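Local coordinates for putative signal transduction protein with CBS domains (Kribbella flavida, PDB 4NOC), which is of unknown function but, as a protein with paired CBS domains, probably senses a small ligand such as an adenine nucleotide, at residues S45-L50 with K93-Q98. Residues are numbered along the deposited sequence; the frame is centred on the assembly and turned at random.
Sequences SPHSVL and KLLPSQ. With SO4 (sulfate ion), chain F.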
loop_
_atom_site.group_PDB
_atom_site.type_symbol
_atom_site.label_atom_id
_atom_site.label_comp_id
_atom_site.label_asym_id
_atom_site.label_seq_id
_atom_site.Cartn_x
_atom_site.Cartn_y
_atom_site.Cartn_z
ATOM N N SER A 45 -0.834 15.275 -16.170
ATOM C CA SER A 45 -1.662 14.073 -16.276
ATOM C C SER A 45 -1.091 12.899 -15.481
ATOM O O SER A 45 0.127 12.668 -15.464
ATOM C CB SER A 45 -1.969 13.691 -17.734
ATOM O OG SER A 45 -0.813 13.661 -18.545
ATOM N N PRO A 46 -1.982 12.181 -14.787
ATOM C CA PRO A 46 -1.649 10.996 -14.000
ATOM C C PRO A 46 -0.810 10.067 -14.853
ATOM O O PRO A 46 -1.055 9.934 -16.060
ATOM C CB PRO A 46 -3.019 10.368 -13.711
ATOM C CG PRO A 46 -3.995 11.073 -14.656
ATOM C CD PRO A 46 -3.433 12.434 -14.808
ATOM N N HIS A 47 0.191 9.452 -14.240
ATOM C CA HIS A 47 1.155 8.655 -14.984
ATOM C C HIS A 47 1.330 7.337 -14.236
ATOM O O HIS A 47 1.076 6.252 -14.779
ATOM C CB HIS A 47 2.467 9.461 -15.129
ATOM C CG HIS A 47 3.574 8.749 -15.848
ATOM N ND1 HIS A 47 4.476 7.926 -15.200
ATOM C CD2 HIS A 47 3.966 8.786 -17.146
ATOM C CE1 HIS A 47 5.356 7.466 -16.074
ATOM N NE2 HIS A 47 5.068 7.970 -17.261
ATOM N N SER A 48 1.682 7.441 -12.961
ATOM C CA SER A 48 2.023 6.265 -12.194
ATOM C C SER A 48 1.989 6.579 -10.701
ATOM O O SER A 48 1.786 7.726 -10.293
ATOM C CB SER A 48 3.427 5.807 -12.590
ATOM O OG SER A 48 3.572 4.417 -12.392
ATOM N N VAL A 49 2.185 5.550 -9.889
ATOM C CA VAL A 49 2.363 5.727 -8.453
ATOM C C VAL A 49 3.807 5.360 -8.166
ATOM O O VAL A 49 4.325 4.425 -8.786
ATOM C CB VAL A 49 1.452 4.780 -7.654
ATOM C CG1 VAL A 49 1.675 4.945 -6.142
ATOM C CG2 VAL A 49 0.006 5.039 -7.993
ATOM N N LEU A 50 4.456 6.092 -7.257
ATOM C CA LEU A 50 5.792 5.738 -6.787
ATOM C C LEU A 50 5.699 5.265 -5.337
ATOM O O LEU A 50 5.656 6.077 -4.405
ATOM C CB LEU A 50 6.765 6.922 -6.892
ATOM C CG LEU A 50 8.145 6.704 -6.248
ATOM C CD1 LEU A 50 8.851 5.505 -6.872
ATOM C CD2 LEU A 50 9.037 7.946 -6.317
ATOM N N LYS A 93 13.487 8.016 -13.113
ATOM C CA LYS A 93 14.486 6.952 -12.985
ATOM C C LYS A 93 14.221 6.044 -11.784
ATOM O O LYS A 93 14.677 4.901 -11.746
ATOM C CB LYS A 93 15.901 7.539 -12.903
ATOM C CG LYS A 93 16.614 7.666 -14.233
ATOM N N LEU A 94 13.486 6.557 -10.803
ATOM C CA LEU A 94 13.111 5.770 -9.632
ATOM C C LEU A 94 12.046 4.726 -9.973
ATOM O O LEU A 94 11.927 3.706 -9.298
ATOM C CB LEU A 94 12.571 6.686 -8.525
ATOM C CG LEU A 94 13.536 7.722 -7.954
ATOM C CD1 LEU A 94 12.840 8.554 -6.896
ATOM C CD2 LEU A 94 14.709 7.011 -7.353
ATOM N N LEU A 95 11.258 4.989 -11.008
ATOM C CA LEU A 95 10.166 4.089 -11.350
ATOM C C LEU A 95 10.710 2.749 -11.851
ATOM O O LEU A 95 11.843 2.672 -12.301
ATOM C CB LEU A 95 9.243 4.730 -12.383
ATOM C CG LEU A 95 8.435 5.949 -11.935
ATOM C CD1 LEU A 95 7.631 6.499 -13.116
ATOM C CD2 LEU A 95 7.507 5.597 -10.771
ATOM N N PRO A 96 9.904 1.682 -11.737
ATOM C CA PRO A 96 10.318 0.389 -12.298
ATOM C C PRO A 96 10.262 0.440 -13.819
ATOM O O PRO A 96 9.633 1.356 -14.361
ATOM C CB PRO A 96 9.261 -0.579 -11.762
ATOM C CG PRO A 96 8.021 0.293 -11.505
ATOM C CD PRO A 96 8.589 1.619 -11.057
ATOM N N SER A 97 10.908 -0.517 -14.490
ATOM C CA SER A 97 10.957 -0.548 -15.954
ATOM C C SER A 97 9.565 -0.642 -16.577
ATOM O O SER A 97 9.311 -0.043 -17.622
ATOM C CB SER A 97 11.847 -1.691 -16.456
ATOM N N GLN A 98 8.669 -1.389 -15.934
ATOM C CA GLN A 98 7.263 -1.419 -16.337
ATOM C C GLN A 98 6.368 -0.825 -15.241
ATOM O O GLN A 98 5.780 -1.560 -14.443
ATOM C CB GLN A 98 6.825 -2.847 -16.673
HETATM S S SO4 F . 12.145 -3.242 -12.337
HETATM O O1 SO4 F . 10.751 -3.677 -12.271
HETATM O O2 SO4 F . 12.296 -2.243 -13.387
HETATM O O3 SO4 F . 12.565 -2.661 -11.059
HETATM O O4 SO4 F . 12.971 -4.404 -12.643
#
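The edge strand of a CBS-domain sheet meets the loop that follows helix 91-94 chiefly through Leu95, a small example of a fork-shaped side chain spanning a strand, here from His47 to Leu50. Its two methyls divide the work. CD1 lies at the edge of the His47 imidazole, near the ring plane and 3.9 Å from His47 CE1, while CD2 sits 3.9 Å from the carbonyl oxygen Val49 O and 4.1 Å from Leu50 CD1. With Leu95 CG beside the backbone N (chi1 -67°) and anti to the carbonyl carbon, the two methyls are carried toward the strand. Leu50 divides its own methyls in the same way, its CD2 meeting Leu94 CD1 at 3.9 Å, the two side chains crossing at a slant. Shortening Leu95 to an alanine removes the methyls that meet the His47 edge and Leu50 CD1 and would probably open a gap beside the strand. Hydrogen bonds flank this largely apolar contact: Ser48 OG with Ala100 O, and Gln54 NE2 of helix 52-59 with Leu94 O. His47 and Ser48, both facing Val39, form a classic beta bulge, and the whole is a mainly apolar join between a sheet edge and a loop in a tandem-CBS protein.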